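Local coordinates for protein DNA primase (Helicobacter pylori, PDB 4EHS) that synthesises the short RNA primers used by DNA polymerase in replication and, through its C-terminal domain, binds the DnaB helicase, whose activity it stimulates, at residues L36-L41 with P78-L83; E43-L48 with E73-P78; L50-I55 with Q65-L70; G58-K63 with R101-R106. One frame throughout, in Å; residues are numbered along the deposited sequence.

Contact 1 (L36-L41 with P78-L83)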
loop_
_atom_site.group_PDB
_atom_site.type_symbol
_atom_site.label_atom_id
_atom_site.label_comp_id
_atom_site.label_asym_id
_atom_site.label_seq_id
_atom_site.Cartn_x
_atom_site.Cartn_y
_atom_site.Cartn_z
ATOM N N LEU A 36 5.858 18.583 8.754
ATOM C CA LEU A 36 5.473 18.188 10.109
ATOM C C LEU A 36 5.595 16.695 10.250
ATOM O O LEU A 36 6.201 16.229 11.204
ATOM C CB LEU A 36 4.115 18.751 10.507
ATOM C CG LEU A 36 3.614 18.475 11.915
ATOM C CD1 LEU A 36 4.529 19.156 12.922
ATOM C CD2 LEU A 36 2.183 19.010 12.035
ATOM N N VAL A 37 5.064 15.994 9.251
ATOM C CA VAL A 37 5.035 14.529 9.279
ATOM C C VAL A 37 6.502 14.045 9.296
ATOM O O VAL A 37 6.861 13.196 10.130
ATOM C CB VAL A 37 4.185 13.969 8.102
ATOM C CG1 VAL A 37 4.484 12.487 7.950
ATOM C CG2 VAL A 37 2.680 14.106 8.397
ATOM N N ILE A 38 7.367 14.594 8.434
ATOM C CA ILE A 38 8.726 14.127 8.345
ATOM C C ILE A 38 9.493 14.471 9.632
ATOM O O ILE A 38 10.397 13.734 10.066
ATOM C CB ILE A 38 9.399 14.688 7.093
ATOM C CG1 ILE A 38 8.724 14.029 5.847
ATOM C CG2 ILE A 38 10.902 14.321 7.073
ATOM C CD1 ILE A 38 9.105 14.722 4.548
ATOM N N ARG A 39 9.149 15.648 10.165
ATOM C CA ARG A 39 9.846 16.082 11.423
ATOM C C ARG A 39 9.578 15.063 12.573
ATOM O O ARG A 39 10.489 14.705 13.399
ATOM C CB ARG A 39 9.364 17.520 11.774
ATOM C CG ARG A 39 10.105 17.936 13.092
ATOM C CD ARG A 39 11.621 18.002 12.910
ATOM N NE ARG A 39 12.068 18.576 14.205
ATOM C CZ ARG A 39 12.244 19.874 14.370
ATOM N NH1 ARG A 39 12.307 20.698 13.297
ATOM N NH2 ARG A 39 12.492 20.331 15.625
ATOM N N TYR A 40 8.338 14.598 12.675
ATOM C CA TYR A 40 8.013 13.531 13.639
ATOM C C TYR A 40 8.881 12.296 13.361
ATOM O O TYR A 40 9.415 11.684 14.308
ATOM C CB TYR A 40 6.588 13.076 13.513
ATOM C CG TYR A 40 5.586 13.861 14.362
ATOM C CD1 TYR A 40 5.493 13.632 15.719
ATOM C CD2 TYR A 40 4.758 14.814 13.785
ATOM C CE1 TYR A 40 4.544 14.323 16.521
ATOM C CE2 TYR A 40 3.817 15.518 14.562
ATOM C CZ TYR A 40 3.754 15.296 15.959
ATOM O OH TYR A 40 2.832 15.970 16.734
ATOM N N LEU A 41 8.960 11.874 12.095
ATOM C CA LEU A 41 9.843 10.705 11.745
ATOM C C LEU A 41 11.326 10.944 12.064
ATOM O O LEU A 41 12.044 9.998 12.455
ATOM C CB LEU A 41 9.734 10.389 10.250
ATOM C CG LEU A 41 8.274 10.332 9.784
ATOM C CD1 LEU A 41 8.391 9.971 8.314
ATOM C CD2 LEU A 41 7.359 9.297 10.463
ATOM N N PRO A 78 21.783 17.926 3.542
ATOM C CA PRO A 78 21.448 19.346 3.883
ATOM C C PRO A 78 19.919 19.692 4.047
ATOM O O PRO A 78 19.547 20.425 4.970
ATOM C CB PRO A 78 22.156 20.156 2.766
ATOM C CG PRO A 78 23.316 19.258 2.377
ATOM C CD PRO A 78 22.807 17.833 2.478
ATOM N N LYS A 79 19.055 19.129 3.203
ATOM C CA LYS A 79 17.607 19.304 3.322
ATOM C C LYS A 79 17.033 18.741 4.601
ATOM O O LYS A 79 16.151 19.353 5.255
ATOM C CB LYS A 79 16.895 18.775 2.034
ATOM C CG LYS A 79 17.155 19.692 0.819
ATOM C CD LYS A 79 16.384 19.329 -0.451
ATOM C CE LYS A 79 16.951 20.134 -1.617
ATOM N NZ LYS A 79 16.144 20.057 -2.874
ATOM N N LEU A 80 17.513 17.549 4.964
ATOM C CA LEU A 80 17.015 16.829 6.153
ATOM C C LEU A 80 17.541 17.501 7.403
ATOM O O LEU A 80 16.809 17.680 8.372
ATOM C CB LEU A 80 17.436 15.355 6.076
ATOM C CG LEU A 80 16.564 14.351 6.753
ATOM C CD1 LEU A 80 15.154 14.450 6.132
ATOM C CD2 LEU A 80 17.173 12.949 6.578
ATOM N N VAL A 81 18.797 17.930 7.361
ATOM C CA VAL A 81 19.359 18.719 8.466
ATOM C C VAL A 81 18.512 19.989 8.694
ATOM O O VAL A 81 18.104 20.306 9.822
ATOM C CB VAL A 81 20.864 19.033 8.220
ATOM C CG1 VAL A 81 21.374 20.151 9.145
ATOM C CG2 VAL A 81 21.678 17.730 8.328
ATOM N N ALA A 82 18.172 20.676 7.612
ATOM C CA ALA A 82 17.452 21.931 7.752
ATOM C C ALA A 82 16.049 21.680 8.339
ATOM O O ALA A 82 15.529 22.466 9.166
ATOM C CB ALA A 82 17.340 22.615 6.405
ATOM N N LEU A 83 15.421 20.590 7.906
ATOM C CA LEU A 83 14.126 20.288 8.451
ATOM C C LEU A 83 14.230 19.902 9.950
ATOM O O LEU A 83 13.383 20.280 10.755
ATOM C CB LEU A 83 13.503 19.164 7.576
ATOM C CG LEU A 83 12.167 18.572 7.917
ATOM C CD1 LEU A 83 11.127 19.667 7.989
ATOM C CD2 LEU A 83 11.788 17.553 6.857
#
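Ile38 and Arg39 meet Leu83 in a buried helix-to-helix contact of the C-terminal, helicase-binding domain, an all-helical fold. The contact joins helix 30-43 to helix 78-85. The two short segments run nearly perpendicular, with a signed crossing angle of -91°. Their axes stay 10.6 Å apart, so side chains do most of the bridging. Arg39 and Leu83 come nearest in backbone, at 6.7 Å between their CA atoms.

The apolar part is made by methyl groups. CG2 of Ile38 lies anti to the backbone N and presses on Leu83 CD2 at 3.4 Å, shorter than two methyl groups normally allow. The two side chains cross at about a right angle. Leu80 adds a looser touch, its CD1 4.4 Å from the same Ile38 CG2. CD1 of Ile38 packs on Phe60 and Lys63 of segment 58-63.

The polar part belongs to Arg39. Its chain leaves anti to the backbone N and bends at chi2 (63°), which brings the guanidinium to the C-terminal part of helix 78-85. Asp86 O takes a further bond from NH1, and Glu43 forms a salt bridge with NE. Across the contact, Arg39 NH1 gives a bent hydrogen bond of 2.8 Å to Leu83 O, arriving in the carbonyl plane with the oxygen tilted 30° out of the guanidinium plane.

Contact 2 (E43-L48 with E73-P78)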
loop_
_atom_site.group_PDB
_atom_site.type_symbol
_atom_site.label_atom_id
_atom_site.label_comp_id
_atom_site.label_asym_id
_atom_site.label_seq_id
_atom_site.Cartn_x
_atom_site.Cartn_y
_atom_site.Cartn_z
ATOM N N GLU A 43 12.414 12.801 14.573
ATOM C CA GLU A 43 12.589 12.845 16.044
ATOM C C GLU A 43 12.386 11.471 16.661
ATOM O O GLU A 43 12.954 11.166 17.730
ATOM C CB GLU A 43 11.638 13.824 16.714
ATOM C CG GLU A 43 12.022 15.252 16.286
ATOM C CD GLU A 43 12.118 16.287 17.405
ATOM O OE1 GLU A 43 11.847 15.965 18.582
ATOM O OE2 GLU A 43 12.310 17.505 17.056
ATOM N N ASP A 44 11.554 10.626 16.009
ATOM C CA ASP A 44 11.284 9.323 16.613
ATOM C C ASP A 44 11.223 8.289 15.486
ATOM O O ASP A 44 10.244 8.182 14.797
ATOM C CB ASP A 44 10.032 9.343 17.492
ATOM C CG ASP A 44 9.815 7.995 18.248
ATOM O OD1 ASP A 44 10.396 6.965 17.864
ATOM O OD2 ASP A 44 9.055 8.036 19.171
ATOM N N ARG A 45 12.320 7.568 15.292
ATOM C CA ARG A 45 12.423 6.717 14.078
ATOM C C ARG A 45 11.444 5.567 14.201
ATOM O O ARG A 45 11.106 4.958 13.164
ATOM C CB ARG A 45 13.845 6.216 13.818
ATOM C CG ARG A 45 14.157 6.038 12.307
ATOM C CD ARG A 45 15.668 5.901 11.970
ATOM N NE ARG A 45 15.928 5.310 10.653
ATOM C CZ ARG A 45 15.934 5.974 9.477
ATOM N NH1 ARG A 45 15.693 7.282 9.417
ATOM N NH2 ARG A 45 16.152 5.314 8.335
ATOM N N SER A 46 10.923 5.272 15.394
ATOM C CA SER A 46 9.872 4.181 15.552
ATOM C C SER A 46 8.590 4.570 14.827
ATOM O O SER A 46 7.853 3.724 14.323
ATOM C CB SER A 46 9.596 3.873 17.042
ATOM O OG SER A 46 8.777 4.885 17.617
ATOM N N LEU A 47 8.352 5.885 14.690
ATOM C CA LEU A 47 7.242 6.386 13.869
ATOM C C LEU A 47 7.445 6.155 12.356
ATOM O O LEU A 47 6.437 6.029 11.633
ATOM C CB LEU A 47 7.001 7.883 14.097
ATOM C CG LEU A 47 6.764 8.195 15.564
ATOM C CD1 LEU A 47 6.551 9.703 15.761
ATOM C CD2 LEU A 47 5.573 7.463 16.161
ATOM N N LEU A 48 8.697 6.153 11.874
ATOM C CA LEU A 48 8.993 5.805 10.489
ATOM C C LEU A 48 8.547 4.343 10.276
ATOM O O LEU A 48 7.953 4.009 9.245
ATOM C CB LEU A 48 10.485 5.983 10.187
ATOM C CG LEU A 48 10.844 5.620 8.700
ATOM C CD1 LEU A 48 10.134 6.540 7.708
ATOM C CD2 LEU A 48 12.349 5.802 8.564
ATOM N N GLU A 73 18.806 6.808 5.589
ATOM C CA GLU A 73 19.631 7.287 6.680
ATOM C C GLU A 73 20.725 8.217 6.223
ATOM O O GLU A 73 21.853 8.086 6.708
ATOM C CB GLU A 73 20.260 6.162 7.550
ATOM C CG GLU A 73 19.506 5.890 8.799
ATOM C CD GLU A 73 19.954 4.602 9.479
ATOM O OE1 GLU A 73 19.930 4.590 10.715
ATOM O OE2 GLU A 73 20.324 3.629 8.775
ATOM N N LYS A 74 20.440 9.088 5.264
ATOM C CA LYS A 74 21.424 10.092 4.896
ATOM C C LYS A 74 21.178 11.227 5.853
ATOM O O LYS A 74 20.705 12.274 5.428
ATOM C CB LYS A 74 21.230 10.598 3.476
ATOM C CG LYS A 74 21.303 9.503 2.400
ATOM C CD LYS A 74 22.722 9.219 2.029
ATOM C CE LYS A 74 22.842 8.001 1.106
ATOM N NZ LYS A 74 22.035 8.162 -0.136
ATOM N N LEU A 75 21.466 10.996 7.139
ATOM C CA LEU A 75 21.137 11.959 8.182
ATOM C C LEU A 75 21.976 13.256 8.188
ATOM O O LEU A 75 21.695 14.174 8.970
ATOM C CB LEU A 75 21.115 11.258 9.569
ATOM C CG LEU A 75 20.180 10.018 9.649
ATOM C CD1 LEU A 75 20.141 9.316 11.021
ATOM C CD2 LEU A 75 18.756 10.309 9.205
ATOM N N ASP A 76 23.013 13.348 7.347
ATOM C CA ASP A 76 23.672 14.672 7.120
ATOM C C ASP A 76 23.249 15.373 5.807
ATOM O O ASP A 76 23.866 16.372 5.393
ATOM C CB ASP A 76 25.214 14.538 7.209
ATOM C CG ASP A 76 25.674 14.078 8.582
ATOM O OD1 ASP A 76 25.107 14.504 9.601
ATOM O OD2 ASP A 76 26.589 13.259 8.645
ATOM N N ASP A 77 22.211 14.857 5.138
ATOM C CA ASP A 77 21.736 15.488 3.912
ATOM C C ASP A 77 21.277 16.915 4.266
ATOM O O ASP A 77 20.485 17.124 5.207
ATOM C CB ASP A 77 20.616 14.643 3.265
ATOM C CG ASP A 77 19.898 15.347 2.152
ATOM O OD1 ASP A 77 20.045 14.983 0.970
ATOM O OD2 ASP A 77 19.170 16.289 2.444
ATOM N N PRO A 78 21.783 17.926 3.542
ATOM C CA PRO A 78 21.448 19.346 3.883
ATOM C C PRO A 78 19.919 19.692 4.047
ATOM O O PRO A 78 19.547 20.425 4.970
ATOM C CB PRO A 78 22.156 20.156 2.766
ATOM C CG PRO A 78 23.316 19.258 2.377
ATOM C CD PRO A 78 22.807 17.833 2.478
#
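Arg45 and Glu73 are the closest residues in backbone, yet their CA atoms stand 10.3 Å apart, so long side chains must span the gap. Arg45 sits at the start of helix 45-51. Glu73 belongs to the connection between helix 64-71 and helix 78-85, where a type I beta turn runs from Lys74 to Asp77. Each side carries a helix N-cap. Asp44 OD1 accepts from Ser46 N at 3.0 Å and from Ser46 OG at 2.6 Å, both from the same face of the carboxylate. Asp77 caps helix 78-85 through OD2, which accepts from Leu80 N.

The contact lies at the surface. Arg45 extends from CG to NE and lays its guanidinium flat between two apolar groups. Leu48 CD2 lies over the centre of one face. Glu73 CG covers the opposite face, offset toward the rim, and is 3.4 Å from Arg45 NH2. Leu75 CD2 comes obliquely to Arg45 NH1, at 4.3 Å.

The guanidinium and carboxylate planes are only 11° apart, but no salt bridge forms. Glu73 OE1 is 4.1 Å from Arg45 NE and well out of the guanidinium plane, so no N-H points at it. The hydrogen bonds go to other partners. Arg45 NH1 donates to Leu70 O near the end of helix 64-71. Glu73 OE2 bonds to Ser123 OG of the second subunit, whose Ile127 packs on Arg45 and Leu48.

The pair therefore relies on methylene-on-guanidinium packing with, probably, a mild electrostatic attraction, at the interface between the two subunits of the assembly.

Contact 3 (L50-I55 with Q65-L70)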
loop_
_atom_site.group_PDB
_atom_site.type_symbol
_atom_site.label_atom_id
_atom_site.label_comp_id
_atom_site.label_asym_id
_atom_site.label_seq_id
_atom_site.Cartn_x
_atom_site.Cartn_y
_atom_site.Cartn_z
ATOM N N LEU A 50 6.121 2.691 11.608
ATOM C CA LEU A 50 4.681 2.714 11.393
ATOM C C LEU A 50 4.365 3.306 10.014
ATOM O O LEU A 50 3.566 2.751 9.221
ATOM C CB LEU A 50 4.022 3.586 12.474
ATOM C CG LEU A 50 2.503 3.716 12.283
ATOM C CD1 LEU A 50 1.826 2.366 12.401
ATOM C CD2 LEU A 50 1.929 4.691 13.301
ATOM N N ALA A 51 4.953 4.465 9.732
ATOM C CA ALA A 51 4.519 5.251 8.560
ATOM C C ALA A 51 4.797 4.461 7.280
ATOM O O ALA A 51 4.019 4.538 6.350
ATOM C CB ALA A 51 5.213 6.600 8.475
ATOM N N VAL A 52 5.892 3.670 7.230
ATOM C CA VAL A 52 6.184 2.995 5.945
ATOM C C VAL A 52 5.161 1.864 5.634
ATOM O O VAL A 52 5.163 1.379 4.507
ATOM C CB VAL A 52 7.665 2.488 5.822
ATOM C CG1 VAL A 52 8.600 3.684 5.936
ATOM C CG2 VAL A 52 7.878 1.470 6.895
ATOM N N GLY A 53 4.300 1.526 6.594
ATOM C CA GLY A 53 3.098 0.685 6.391
ATOM C C GLY A 53 2.035 1.340 5.516
ATOM O O GLY A 53 1.174 0.635 4.955
ATOM N N TYR A 54 2.099 2.681 5.372
ATOM C CA TYR A 54 0.925 3.446 4.810
ATOM C C TYR A 54 1.352 4.433 3.720
ATOM O O TYR A 54 0.567 4.731 2.804
ATOM C CB TYR A 54 0.206 4.210 5.921
ATOM C CG TYR A 54 -0.331 3.276 6.970
ATOM C CD1 TYR A 54 -1.483 2.516 6.744
ATOM C CD2 TYR A 54 0.377 3.079 8.164
ATOM C CE1 TYR A 54 -1.960 1.628 7.733
ATOM C CE2 TYR A 54 -0.063 2.179 9.127
ATOM C CZ TYR A 54 -1.225 1.441 8.870
ATOM O OH TYR A 54 -1.664 0.569 9.838
ATOM N N ILE A 55 2.570 4.972 3.796
ATOM C CA ILE A 55 2.971 5.952 2.847
ATOM C C ILE A 55 4.297 5.553 2.229
ATOM O O ILE A 55 5.106 4.749 2.795
ATOM C CB ILE A 55 3.017 7.431 3.416
ATOM C CG1 ILE A 55 3.989 7.484 4.612
ATOM C CG2 ILE A 55 1.629 7.868 3.864
ATOM C CD1 ILE A 55 4.435 8.853 5.044
ATOM N N GLN A 65 12.335 14.731 -1.421
ATOM C CA GLN A 65 13.776 14.508 -1.247
ATOM C C GLN A 65 14.111 14.280 0.227
ATOM O O GLN A 65 14.902 13.413 0.518
ATOM C CB GLN A 65 14.639 15.664 -1.832
ATOM C CG GLN A 65 14.343 15.806 -3.325
ATOM C CD GLN A 65 15.144 16.864 -4.069
ATOM O OE1 GLN A 65 16.164 17.387 -3.589
ATOM N NE2 GLN A 65 14.685 17.174 -5.276
ATOM N N GLU A 66 13.509 15.068 1.119
ATOM C CA GLU A 66 13.688 14.885 2.563
ATOM C C GLU A 66 13.268 13.481 3.002
ATOM O O GLU A 66 14.033 12.796 3.719
ATOM C CB GLU A 66 12.903 15.973 3.346
ATOM C CG GLU A 66 13.570 17.353 3.159
ATOM C CD GLU A 66 13.105 18.131 1.939
ATOM O OE1 GLU A 66 12.471 17.492 1.041
ATOM O OE2 GLU A 66 13.445 19.364 1.868
ATOM N N PHE A 67 12.075 13.053 2.599
ATOM C CA PHE A 67 11.606 11.695 2.979
ATOM C C PHE A 67 12.587 10.625 2.442
ATOM O O PHE A 67 12.999 9.678 3.180
ATOM C CB PHE A 67 10.184 11.428 2.471
ATOM C CG PHE A 67 9.633 10.070 2.925
ATOM C CD1 PHE A 67 9.034 9.945 4.202
ATOM C CD2 PHE A 67 9.708 8.917 2.108
ATOM C CE1 PHE A 67 8.529 8.719 4.656
ATOM C CE2 PHE A 67 9.185 7.704 2.559
ATOM C CZ PHE A 67 8.568 7.600 3.823
ATOM N N ASP A 68 12.967 10.773 1.165
ATOM C CA ASP A 68 13.924 9.830 0.600
ATOM C C ASP A 68 15.211 9.763 1.427
ATOM O O ASP A 68 15.728 8.679 1.670
ATOM C CB ASP A 68 14.232 10.215 -0.877
ATOM C CG ASP A 68 13.147 9.745 -1.828
ATOM O OD1 ASP A 68 12.350 8.866 -1.454
ATOM O OD2 ASP A 68 13.083 10.300 -2.928
ATOM N N ALA A 69 15.783 10.905 1.790
ATOM C CA ALA A 69 17.039 10.917 2.514
ATOM C C ALA A 69 16.882 10.266 3.875
ATOM O O ALA A 69 17.786 9.562 4.349
ATOM C CB ALA A 69 17.583 12.337 2.647
ATOM N N LEU A 70 15.737 10.497 4.508
ATOM C CA LEU A 70 15.461 9.932 5.825
ATOM C C LEU A 70 15.305 8.417 5.755
ATOM O O LEU A 70 15.525 7.715 6.741
ATOM C CB LEU A 70 14.204 10.563 6.426
ATOM C CG LEU A 70 13.617 9.865 7.654
ATOM C CD1 LEU A 70 14.601 9.898 8.813
ATOM C CD2 LEU A 70 12.293 10.501 8.052
#
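Phe67 of helix 64-71 faces Ile55, which lies just beyond helix 45-51; their CA atoms are 10.4 Å apart and the phenyl ring fills the gap. Ala51 O accepts from both Tyr54 N and Ile55 N, at 2.8 Å and 3.0 Å.

Phe67 places CG anti to the backbone N (chi1 -176°) and sends its ring across to the other segment. Two aliphatic branches meet the far part of the ring, neither squarely over a face nor at an edge. Ile55 CD1 touches Phe67 CE1 at 4.1 Å. Ile55 CG1 sits between the backbone N and the carbonyl carbon (chi1 58°), which carries CD1 to the ring. Val52 CG1 stays a little farther off, 4.4 Å from Phe67 CZ.

This is core packing in the helical bundle of the helicase-binding domain. Phe67 also stacks on Phe60 and packs against Leu41 of helix 30-43, and Ile55 reaches Leu100 and Ile104 of helix 96-117. No hydrogen bond crosses the contact. Val52 lies nearer the outside: it packs on Lys131 of the second subunit, and its side chain is about 4 Å from a bound beta-mercaptoethanol, probably from the crystallisation liquor.

Contact 4 (G58-K63 with R101-R106)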
loop_
_atom_site.group_PDB
_atom_site.type_symbol
_atom_site.label_atom_id
_atom_site.label_comp_id
_atom_site.label_asym_id
_atom_site.label_seq_id
_atom_site.Cartn_x
_atom_site.Cartn_y
_atom_site.Cartn_z
ATOM N N GLY A 58 6.327 8.684 -3.142
ATOM C CA GLY A 58 5.333 9.253 -4.079
ATOM C C GLY A 58 4.207 10.107 -3.516
ATOM O O GLY A 58 3.645 10.932 -4.240
ATOM N N VAL A 59 3.924 9.956 -2.234
ATOM C CA VAL A 59 2.825 10.627 -1.586
ATOM C C VAL A 59 3.140 12.116 -1.469
ATOM O O VAL A 59 2.254 12.958 -1.603
ATOM C CB VAL A 59 2.520 10.028 -0.209
ATOM C CG1 VAL A 59 1.407 10.799 0.465
ATOM C CG2 VAL A 59 2.026 8.589 -0.341
ATOM N N PHE A 60 4.426 12.400 -1.288
ATOM C CA PHE A 60 4.909 13.792 -1.018
ATOM C C PHE A 60 5.011 14.601 -2.292
ATOM O O PHE A 60 5.653 14.159 -3.248
ATOM C CB PHE A 60 6.288 13.738 -0.338
ATOM C CG PHE A 60 6.232 13.149 1.040
ATOM C CD1 PHE A 60 5.978 14.009 2.140
ATOM C CD2 PHE A 60 6.376 11.765 1.292
ATOM C CE1 PHE A 60 5.855 13.507 3.425
ATOM C CE2 PHE A 60 6.257 11.265 2.601
ATOM C CZ PHE A 60 6.005 12.134 3.683
ATOM N N LEU A 61 4.397 15.779 -2.292
ATOM C CA LEU A 61 4.489 16.726 -3.422
ATOM C C LEU A 61 5.505 17.837 -3.182
ATOM O O LEU A 61 5.868 18.529 -4.150
ATOM C CB LEU A 61 3.134 17.347 -3.724
ATOM C CG LEU A 61 1.955 16.384 -3.910
ATOM C CD1 LEU A 61 0.722 17.103 -4.447
ATOM C CD2 LEU A 61 2.391 15.246 -4.799
ATOM N N HIS A 62 5.968 17.982 -1.937
ATOM C CA HIS A 62 6.870 19.095 -1.594
ATOM C C HIS A 62 8.137 18.672 -0.996
ATOM O O HIS A 62 9.155 19.346 -1.185
ATOM C CB HIS A 62 6.177 20.092 -0.671
ATOM C CG HIS A 62 4.938 20.675 -1.260
ATOM N ND1 HIS A 62 4.975 21.646 -2.242
ATOM C CD2 HIS A 62 3.605 20.387 -1.034
ATOM C CE1 HIS A 62 3.697 21.933 -2.609
ATOM N NE2 HIS A 62 2.866 21.211 -1.868
ATOM N N LYS A 63 8.142 17.542 -0.272
ATOM C CA LYS A 63 9.273 17.195 0.579
ATOM C C LYS A 63 9.726 15.747 0.282
ATOM O O LYS A 63 10.259 15.052 1.120
ATOM C CB LYS A 63 8.972 17.421 2.094
ATOM C CG LYS A 63 8.639 18.872 2.456
ATOM C CD LYS A 63 9.848 19.762 2.320
ATOM C CE LYS A 63 9.467 21.222 2.335
ATOM N NZ LYS A 63 10.567 22.198 2.207
ATOM N N ARG A 101 -2.625 10.789 9.387
ATOM C CA ARG A 101 -3.955 10.541 8.837
ATOM C C ARG A 101 -4.393 11.709 7.926
ATOM O O ARG A 101 -4.999 11.511 6.861
ATOM C CB ARG A 101 -5.002 10.301 9.966
ATOM C CG ARG A 101 -5.097 8.883 10.533
ATOM C CD ARG A 101 -6.427 8.586 11.328
ATOM N NE ARG A 101 -6.729 9.657 12.253
ATOM C CZ ARG A 101 -6.141 9.824 13.453
ATOM N NH1 ARG A 101 -5.285 8.920 13.928
ATOM N NH2 ARG A 101 -6.474 10.891 14.200
ATOM N N LEU A 102 -4.078 12.940 8.323
ATOM C CA LEU A 102 -4.482 14.073 7.482
ATOM C C LEU A 102 -3.725 14.120 6.175
ATOM O O LEU A 102 -4.325 14.404 5.169
ATOM C CB LEU A 102 -4.267 15.366 8.311
ATOM C CG LEU A 102 -4.700 16.654 7.627
ATOM C CD1 LEU A 102 -6.202 16.591 7.464
ATOM C CD2 LEU A 102 -4.237 17.894 8.469
ATOM N N LEU A 103 -2.425 13.756 6.179
ATOM C CA LEU A 103 -1.678 13.699 4.960
ATOM C C LEU A 103 -2.283 12.664 3.994
ATOM O O LEU A 103 -2.452 12.941 2.791
ATOM C CB LEU A 103 -0.221 13.299 5.265
ATOM C CG LEU A 103 0.686 13.318 4.037
ATOM C CD1 LEU A 103 0.898 14.735 3.628
ATOM C CD2 LEU A 103 1.998 12.699 4.521
ATOM N N ILE A 104 -2.610 11.494 4.547
ATOM C CA ILE A 104 -3.222 10.447 3.714
ATOM C C ILE A 104 -4.585 10.869 3.213
ATOM O O ILE A 104 -4.871 10.644 2.019
ATOM C CB ILE A 104 -3.267 9.110 4.462
ATOM C CG1 ILE A 104 -1.838 8.640 4.790
ATOM C CG2 ILE A 104 -3.963 8.016 3.604
ATOM C CD1 ILE A 104 -1.838 7.536 5.873
ATOM N N LEU A 105 -5.419 11.409 4.110
ATOM C CA LEU A 105 -6.758 11.950 3.726
ATOM C C LEU A 105 -6.630 12.943 2.584
ATOM O O LEU A 105 -7.327 12.788 1.541
ATOM C CB LEU A 105 -7.521 12.556 4.930
ATOM C CG LEU A 105 -8.875 13.245 4.647
ATOM C CD1 LEU A 105 -9.960 12.252 4.310
ATOM C CD2 LEU A 105 -9.319 14.095 5.812
ATOM N N ARG A 106 -5.736 13.928 2.701
ATOM C CA ARG A 106 -5.434 14.783 1.548
ATOM C C ARG A 106 -5.080 14.117 0.232
ATOM O O ARG A 106 -5.616 14.491 -0.839
ATOM C CB ARG A 106 -4.399 15.838 1.882
ATOM C CG ARG A 106 -5.063 16.733 2.946
ATOM C CD ARG A 106 -4.320 18.025 3.054
ATOM N NE ARG A 106 -4.973 18.953 4.026
ATOM C CZ ARG A 106 -4.361 20.094 4.369
ATOM N NH1 ARG A 106 -3.191 20.401 3.813
ATOM N NH2 ARG A 106 -4.903 20.888 5.252
#
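Leu103 packs against Val59 and Phe60, and this apolar contact joins the connection between helices 45-51 and 64-71 to the long helix 96-117. It is buried close to the centre of the chain. Val59 and Ile104 are nearest in backbone, at 8.0 Å between CA atoms, but Leu103 does the touching.

Leu103 holds CG anti to the backbone N (chi1 -175°), which brings CD2 and CG to the 58-63 segment. Its CD2 meets two neighbouring ring carbons of Phe60, CE1 and CZ, each at 4.1 Å. The methyl comes in at a slant to the ring, and the two side chains cross at about a right angle. Val59 contributes a longer contact, its CG1 4.4 Å from Leu103 CG.

Apolar packing continues beyond the two segments. Val59 also lies against Ile147, and Ile104 against Leu139 of helix 122-140.

Polar bonds from outside hold the backbone of the 58-63 segment. Glu34 of helix 30-43 accepts from Leu61 N through OE2 and from His62 N through OE1.

No hydrogen bond or ion pair crosses between the two segments. The direct contact between them probably rests on dispersion and the exclusion of water.

Contacts 1, 3 and 4 are buried, while contact 2 lies at the surface. Contact 4 is nearest the centre of the chain and contact 2 the farthest out. The chemistry follows: contacts 3 and 4 are wholly apolar, contact 1 adds a polar bond, and contact 2 rests on charged chains. Contacts 2 and 3 share helix 45-51, and only these two reach the second subunit. Contacts 1 and 2 meet where Leu41 CD2 packs on Leu47 O at 3.6 Å, and the 73-78 loop runs straight into helix 78-85. Contacts 3 and 4 meet through Tyr54 CB and Ile104 CD1, 3.9 Å apart. Contacts 2 and 4 do not touch, their nearest atoms being about 8 Å apart.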